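Local coordinates for lysozyme (Meretrix lusoria, PDB 4PJ2), which hydrolyses the beta-1,4 linkages of bacterial peptidoglycan, lyses the Gram-positive Micrococcus luteus and also acts as a chitinase, at residues Cys82-Cys86 and Glu87-Arg91; Ser104-Gly107 and Tyr108-Leu112. One frame throughout, in Å; residues are numbered along the deposited sequence. Where two conformers were deposited one is given.

Contact 1: Cys82-Cys86 and Glu87-Arg91; sequences CPLRC and EGFAR
The backbone of Cys82-Cys86 loops past the first turn of helix 86-95 and enters it through Arg85 at the N-cap position, where Phe89 N donates to Arg85 O (3.0 Å) and, one residue on, Ala90 N donates to Cys86 O (2.7 Å). Within this helix start Leu84 is the centre of an inverse gamma turn, which bends the chain just before the cap. Pro83 O faces the backbone of Gly88 and receives a CA-H...O contact from Gly88 CA at 3.4 Å.

Phe89 reaches back along the chain instead of onward. With CG beside its own backbone N (chi1 -60°), the ring slants across the peptide between Leu84 and Arg85, its CE1 3.7 Å from Leu84 C. The leucine side chain meets the same ring at another carbon, Leu84 CD2 to Phe89 CE2 at 4.0 Å, the two groups crossing at a slant. Beyond the loop, Ile5, Val6 and Ala77 also pack on Phe89.

Two disulfides tie the segment to the rest of the lysozyme: Cys82, in the loop, is bonded to Cys100, and Cys86, first in the helix, to Cys10. On the polar side Glu87 extends with CG anti to its backbone N (chi1 177°). Its OE2 makes a long salt bridge to Arg91 NH1; the same guanidinium also hydrogen-bonds Thr105 OG1 through NE and Lys102 O through NH2. The other carboxylate oxygen, Glu87 OE1, lies only 2.4 Å from a water oxygen, too short for that link to be other than doubtful, while on its far side the same water accepts a hydrogen bond from Arg85 NE at 2.6 Å.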
ATOM      1  N   CYS D  82      17.905   0.127   0.189  1.00 18.29           N
ATOM      2  CA  CYS D  82      17.920   1.097  -0.898  0.76 18.74           C
ATOM      3  C   CYS D  82      19.232   1.826  -0.986  1.00 18.63           C
ATOM      4  O   CYS D  82      19.871   2.105   0.017  1.00 18.91           O
ATOM      5  CB  CYS D  82      16.845   2.165  -0.738  0.76 18.24           C
ATOM      6  SG  CYS D  82      15.183   1.561  -0.621  0.76 18.04           S
ATOM      7  N   PRO D  83      19.637   2.146  -2.227  1.00 19.03           N
ATOM      8  CA  PRO D  83      20.773   3.056  -2.360  1.00 20.12           C
ATOM      9  C   PRO D  83      20.368   4.422  -1.814  1.00 19.22           C
ATOM     10  O   PRO D  83      19.255   4.883  -2.085  1.00 20.76           O
ATOM     11  CB  PRO D  83      21.035   3.087  -3.868  1.00 20.54           C
ATOM     12  CG  PRO D  83      19.822   2.602  -4.489  1.00 21.55           C
ATOM     13  CD  PRO D  83      19.096   1.732  -3.533  1.00 20.63           C
ATOM     14  N   LEU D  84      21.226   5.042  -1.007  1.00 19.00           N
ATOM     15  CA  LEU D  84      20.876   6.320  -0.378  1.00 18.83           C
ATOM     16  C   LEU D  84      21.234   7.486  -1.280  1.00 20.36           C
ATOM     17  O   LEU D  84      22.141   8.285  -1.016  1.00 21.66           O
ATOM     18  CB  LEU D  84      21.522   6.436   1.008  1.00 18.77           C
ATOM     19  CG  LEU D  84      21.159   5.290   1.949  1.00 19.33           C
ATOM     20  CD1 LEU D  84      21.877   5.451   3.281  1.00 20.31           C
ATOM     21  CD2 LEU D  84      19.656   5.199   2.151  1.00 19.48           C
ATOM     22  N   ARG D  85      20.495   7.545  -2.376  1.00 20.12           N
ATOM     23  CA  ARG D  85      20.567   8.621  -3.341  1.00 21.26           C
ATOM     24  C   ARG D  85      19.224   8.631  -4.041  1.00 21.24           C
ATOM     25  O   ARG D  85      18.349   7.811  -3.742  1.00 21.31           O
ATOM     26  CB  ARG D  85      21.691   8.396  -4.335  1.00 22.71           C
ATOM     27  CG  ARG D  85      21.710   7.035  -5.003  1.00 24.72           C
ATOM     28  CD  ARG D  85      22.840   7.000  -6.007  1.00 27.79           C
ATOM     29  NE  ARG D  85      23.200   5.653  -6.427  1.00 30.51           N
ATOM     30  CZ  ARG D  85      24.328   5.365  -7.070  1.00 32.59           C
ATOM     31  NH1 ARG D  85      25.198   6.327  -7.357  1.00 33.54           N
ATOM     32  NH2 ARG D  85      24.593   4.116  -7.427  1.00 33.44           N
ATOM     33  N   CYS D  86      19.058   9.538  -5.001  1.00 21.99           N
ATOM     34  CA  CYS D  86      17.735   9.788  -5.535  1.00 22.96           C
ATOM     35  C   CYS D  86      17.097   8.564  -6.179  1.00 21.98           C
ATOM     36  O   CYS D  86      15.893   8.381  -6.033  1.00 22.60           O
ATOM     37  CB  CYS D  86      17.764  10.975  -6.501  1.00 24.32           C
ATOM     38  SG  CYS D  86      16.124  11.758  -6.671  1.00 25.77           S
ATOM     39  N   GLU D  87      17.870   7.703  -6.840  1.00 22.25           N
ATOM     40  CA  GLU D  87      17.280   6.509  -7.440  1.00 24.47           C
ATOM     41  C   GLU D  87      16.504   5.750  -6.368  1.00 22.69           C
ATOM     42  O   GLU D  87      15.372   5.327  -6.594  1.00 23.76           O
ATOM     43  CB  GLU D  87      18.310   5.567  -8.080  1.00 28.10           C
ATOM     44  CG  GLU D  87      17.625   4.292  -8.625  1.00 32.87           C
ATOM     45  CD  GLU D  87      18.570   3.211  -9.106  1.00 38.10           C
ATOM     46  OE1 GLU D  87      19.789   3.303  -8.855  1.00 40.53           O
ATOM     47  OE2 GLU D  87      18.071   2.243  -9.729  1.00 40.16           O
ATOM     48  N   GLY D  88      17.109   5.586  -5.195  1.00 21.33           N
ATOM     49  CA  GLY D  88      16.457   4.906  -4.093  1.00 20.10           C
ATOM     50  C   GLY D  88      15.286   5.691  -3.537  1.00 19.32           C
ATOM     51  O   GLY D  88      14.173   5.166  -3.394  1.00 19.29           O
ATOM     52  N   PHE D  89      15.522   6.960  -3.229  1.00 19.30           N
ATOM     53  CA  PHE D  89      14.506   7.766  -2.560  1.00 18.76           C
ATOM     54  C   PHE D  89      13.280   7.987  -3.447  1.00 18.70           C
ATOM     55  O   PHE D  89      12.153   7.946  -2.969  1.00 19.24           O
ATOM     56  CB  PHE D  89      15.065   9.114  -2.114  1.00 18.73           C
ATOM     57  CG  PHE D  89      16.229   9.021  -1.140  1.00 18.76           C
ATOM     58  CD1 PHE D  89      17.363   9.801  -1.334  1.00 18.65           C
ATOM     59  CD2 PHE D  89      16.180   8.191  -0.018  1.00 18.67           C
ATOM     60  CE1 PHE D  89      18.433   9.738  -0.447  1.00 18.90           C
ATOM     61  CE2 PHE D  89      17.265   8.132   0.881  1.00 18.42           C
ATOM     62  CZ  PHE D  89      18.378   8.908   0.659  1.00 18.88           C
ATOM     63  N   ALA D  90      13.503   8.288  -4.730  1.00 19.25           N
ATOM     64  CA  ALA D  90      12.389   8.434  -5.668  1.00 19.98           C
ATOM     65  C   ALA D  90      11.542   7.164  -5.729  1.00 19.04           C
ATOM     66  O   ALA D  90      10.304   7.230  -5.754  1.00 20.12           O
ATOM     67  CB  ALA D  90      12.918   8.818  -7.072  1.00 20.58           C
ATOM     68  N   ARG D  91      12.202   6.019  -5.823  1.00 19.03           N
ATOM     69  CA  ARG D  91      11.483   4.750  -5.917  1.00 18.20           C
ATOM     70  C   ARG D  91      10.733   4.391  -4.611  1.00 17.32           C
ATOM     71  O   ARG D  91       9.659   3.820  -4.668  1.00 18.07           O
ATOM     72  CB  ARG D  91      12.404   3.617  -6.386  1.00 19.10           C
ATOM     73  CG  ARG D  91      12.895   3.819  -7.831  1.00 20.27           C
ATOM     74  CD  ARG D  91      13.826   2.719  -8.313  1.00 21.86           C
ATOM     75  NE  ARG D  91      13.181   1.414  -8.389  1.00 22.05           N
ATOM     76  CZ  ARG D  91      13.824   0.261  -8.541  1.00 24.01           C
ATOM     77  NH1 ARG D  91      15.153   0.233  -8.630  1.00 25.22           N
ATOM     78  NH2 ARG D  91      13.135  -0.872  -8.575  1.00 24.00           N
TER
HETATM   79  O   HOH W   1      21.515   3.901  -7.263  1.00 54.93           O

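Contact 2: Ser104-Gly107 and Tyr108-Leu112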
ATOM      1  N   SER D 104       7.756  -2.189 -10.193  1.00 22.32           N
ATOM      2  CA  SER D 104       6.683  -1.240 -10.463  1.00 22.52           C
ATOM      3  C   SER D 104       7.123   0.211 -10.449  1.00 21.92           C
ATOM      4  O   SER D 104       6.424   1.067 -10.972  1.00 22.86           O
ATOM      5  CB  SER D 104       5.550  -1.399  -9.453  1.00 21.76           C
ATOM      6  OG  SER D 104       6.063  -1.168  -8.144  1.00 21.84           O
ATOM      7  N   THR D 105       8.265   0.514  -9.836  1.00 21.07           N
ATOM      8  CA  THR D 105       8.763   1.877  -9.725  1.00 21.22           C
ATOM      9  C   THR D 105       9.916   2.190 -10.705  1.00 22.28           C
ATOM     10  O   THR D 105      10.449   3.280 -10.678  1.00 23.00           O
ATOM     11  CB  THR D 105       9.284   2.149  -8.291  1.00 20.46           C
ATOM     12  OG1 THR D 105      10.380   1.266  -8.031  1.00 21.08           O
ATOM     13  CG2 THR D 105       8.171   1.952  -7.258  1.00 19.89           C
ATOM     14  N   ILE D 106      10.331   1.203 -11.501  1.00 22.82           N
ATOM     15  CA  ILE D 106      11.450   1.391 -12.441  1.00 24.53           C
ATOM     16  C   ILE D 106      11.123   2.430 -13.502  1.00 24.21           C
ATOM     17  O   ILE D 106      11.949   3.280 -13.791  1.00 24.10           O
ATOM     18  CB  ILE D 106      11.871   0.066 -13.120  1.00 26.33           C
ATOM     19  CG1 ILE D 106      12.540  -0.852 -12.097  1.00 27.85           C
ATOM     20  CG2 ILE D 106      12.824   0.321 -14.317  1.00 27.35           C
ATOM     21  CD1 ILE D 106      12.810  -2.245 -12.613  1.00 29.39           C
ATOM     22  N   GLY D 107       9.925   2.355 -14.083  1.00 23.64           N
ATOM     23  CA  GLY D 107       9.513   3.330 -15.080  1.00 24.28           C
ATOM     24  C   GLY D 107       9.473   4.723 -14.490  1.00 23.81           C
ATOM     25  O   GLY D 107       9.928   5.682 -15.117  1.00 24.60           O
ATOM     26  N   TYR D 108       8.976   4.825 -13.256  1.00 24.01           N
ATOM     27  CA  TYR D 108       8.909   6.113 -12.558  1.00 22.43           C
ATOM     28  C   TYR D 108      10.297   6.762 -12.501  1.00 22.79           C
ATOM     29  O   TYR D 108      10.451   7.940 -12.820  1.00 22.76           O
ATOM     30  CB  TYR D 108       8.379   5.905 -11.131  1.00 22.36           C
ATOM     31  CG  TYR D 108       8.292   7.149 -10.278  1.00 20.88           C
ATOM     32  CD1 TYR D 108       9.376   7.556  -9.495  1.00 21.70           C
ATOM     33  CD2 TYR D 108       7.122   7.870 -10.180  1.00 21.01           C
ATOM     34  CE1 TYR D 108       9.297   8.668  -8.694  1.00 21.08           C
ATOM     35  CE2 TYR D 108       7.027   8.982  -9.374  1.00 20.30           C
ATOM     36  CZ  TYR D 108       8.133   9.374  -8.619  1.00 21.23           C
ATOM     37  OH  TYR D 108       8.063  10.458  -7.780  1.00 21.32           O
ATOM     38  N   TRP D 109      11.304   5.990 -12.083  1.00 22.34           N
ATOM     39  CA  TRP D 109      12.675   6.488 -11.995  1.00 22.40           C
ATOM     40  C   TRP D 109      13.250   6.825 -13.381  1.00 23.01           C
ATOM     41  O   TRP D 109      13.909   7.847 -13.544  1.00 22.75           O
ATOM     42  CB  TRP D 109      13.559   5.460 -11.287  1.00 22.71           C
ATOM     43  CG  TRP D 109      15.023   5.780 -11.337  1.00 23.99           C
ATOM     44  CD1 TRP D 109      16.007   4.989 -11.842  1.00 24.80           C
ATOM     45  CD2 TRP D 109      15.672   6.965 -10.845  1.00 24.53           C
ATOM     46  NE1 TRP D 109      17.230   5.602 -11.700  1.00 25.47           N
ATOM     47  CE2 TRP D 109      17.051   6.820 -11.097  1.00 24.76           C
ATOM     48  CE3 TRP D 109      15.219   8.135 -10.218  1.00 23.71           C
ATOM     49  CZ2 TRP D 109      17.987   7.796 -10.741  1.00 24.73           C
ATOM     50  CZ3 TRP D 109      16.148   9.100  -9.873  1.00 24.54           C
ATOM     51  CH2 TRP D 109      17.512   8.930 -10.142  1.00 24.40           C
ATOM     52  N   ASN D 110      12.988   5.974 -14.380  1.00 22.84           N
ATOM     53  CA  ASN D 110      13.456   6.214 -15.740  1.00 24.06           C
ATOM     54  C   ASN D 110      12.866   7.507 -16.260  1.00 23.28           C
ATOM     55  O   ASN D 110      13.559   8.295 -16.915  1.00 24.21           O
ATOM     56  CB  ASN D 110      13.052   5.050 -16.649  1.00 27.39           C
ATOM     57  CG  ASN D 110      13.928   3.825 -16.453  1.00 32.02           C
ATOM     58  OD1 ASN D 110      14.993   3.906 -15.846  1.00 34.35           O
ATOM     59  ND2 ASN D 110      13.490   2.687 -16.985  1.00 33.93           N
ATOM     60  N   ARG D 111      11.588   7.723 -16.001  1.00 23.14           N
ATOM     61  CA  ARG D 111      10.905   8.907 -16.491  1.00 22.85           C
ATOM     62  C   ARG D 111      11.298  10.158 -15.712  1.00 23.38           C
ATOM     63  O   ARG D 111      11.485  11.225 -16.321  1.00 22.35           O
ATOM     64  CB  ARG D 111       9.379   8.708 -16.510  1.00 23.02           C
ATOM     65  CG  ARG D 111       8.880   7.670 -17.509  1.00 23.97           C
ATOM     66  CD  ARG D 111       7.372   7.800 -17.751  1.00 25.80           C
ATOM     67  NE  ARG D 111       6.627   7.969 -16.504  1.00 27.21           N
ATOM     68  CZ  ARG D 111       6.270   6.975 -15.698  1.00 28.39           C
ATOM     69  NH1 ARG D 111       6.581   5.717 -15.997  1.00 29.42           N
ATOM     70  NH2 ARG D 111       5.593   7.244 -14.591  1.00 28.44           N
ATOM     71  N   LEU D 112      11.449  10.040 -14.394  1.00 22.26           N
ATOM     72  CA  LEU D 112      11.791  11.206 -13.591  1.00 22.12           C
ATOM     73  C   LEU D 112      13.089  11.846 -14.099  1.00 22.05           C
ATOM     74  O   LEU D 112      13.224  13.064 -14.126  1.00 22.60           O
ATOM     75  CB  LEU D 112      11.909  10.817 -12.109  1.00 22.25           C
ATOM     76  CG  LEU D 112      12.511  11.845 -11.138  1.00 21.83           C
ATOM     77  CD1 LEU D 112      11.998  11.556  -9.724  1.00 21.92           C
ATOM     78  CD2 LEU D 112      14.041  11.827 -11.099  0.97 22.19           C
TER
HETATM   79  O   HOH W   2       6.793   3.140 -12.613  1.00 24.19           O
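Thr105 O takes the N-H of Trp109 (3.2 Å), the donor lying 24° from the carbonyl plane. Tyr108 CB sits 3.4 Å from that same oxygen, while the ring departs with CG anti to its backbone N (chi1 178°). The amide of Tyr108 is joined to Ser104 O through one water, which donates to the Ser104 carbonyl at 2.7 Å and accepts from Tyr108 N, bridging the 3-10 turn and the first helical turn. Next along, Ile106 O accepts from Asn110 N at 2.9 Å. The side chains of these two residues run alongside each other, pointing the same way, and Ile106 CG2 touches Asn110 ND2 at 3.6 Å in plain packing. Gly107 closes the series with a shorter bond, its O to Arg111 N at 2.8 Å. Arg111 bends at chi3 (-45°) and curls back, presenting one face of its guanidinium to Gly107 O; Arg111 NH1 stands 3.4 Å from Gly107 C without making a hydrogen bond to the carbonyl.

Tyr108 OH is hydrogen-bonded to Glu18, the predicted proton donor, and the tyrosine also packs on Asn94, a residue assigned to substrate binding by similarity. Successive i to i+4 bonds of this kind mark the first turns of an alpha-helix, which here brings Tyr108 to the probable catalytic site of a glycosyl hydrolase family 22 lysozyme.

In the fold
Contact 1 and contact 2 come in series along the chain, at the starts of the consecutive helices 86-95 and 106-112, and their centres lie 11 Å apart. The helices touch directly. Arg91 NE of contact 1 probably hydrogen-bonds Thr105 OG1 of contact 2 (2.8 Å). The aliphatic part of Glu87 packs against the indole of Trp109, with Glu87 CG 3.4 Å from Trp109 NE1. Lys102, a substrate-binding residue, sits between the two in sequence, and its carbonyl meets Arg91 as well as Thr105. Contact 1 carries two disulfide cysteines, while contact 2 carries the tyrosine that reaches the predicted proton donor, so the helix pair links a cross-linked part of the fold to the probable active site.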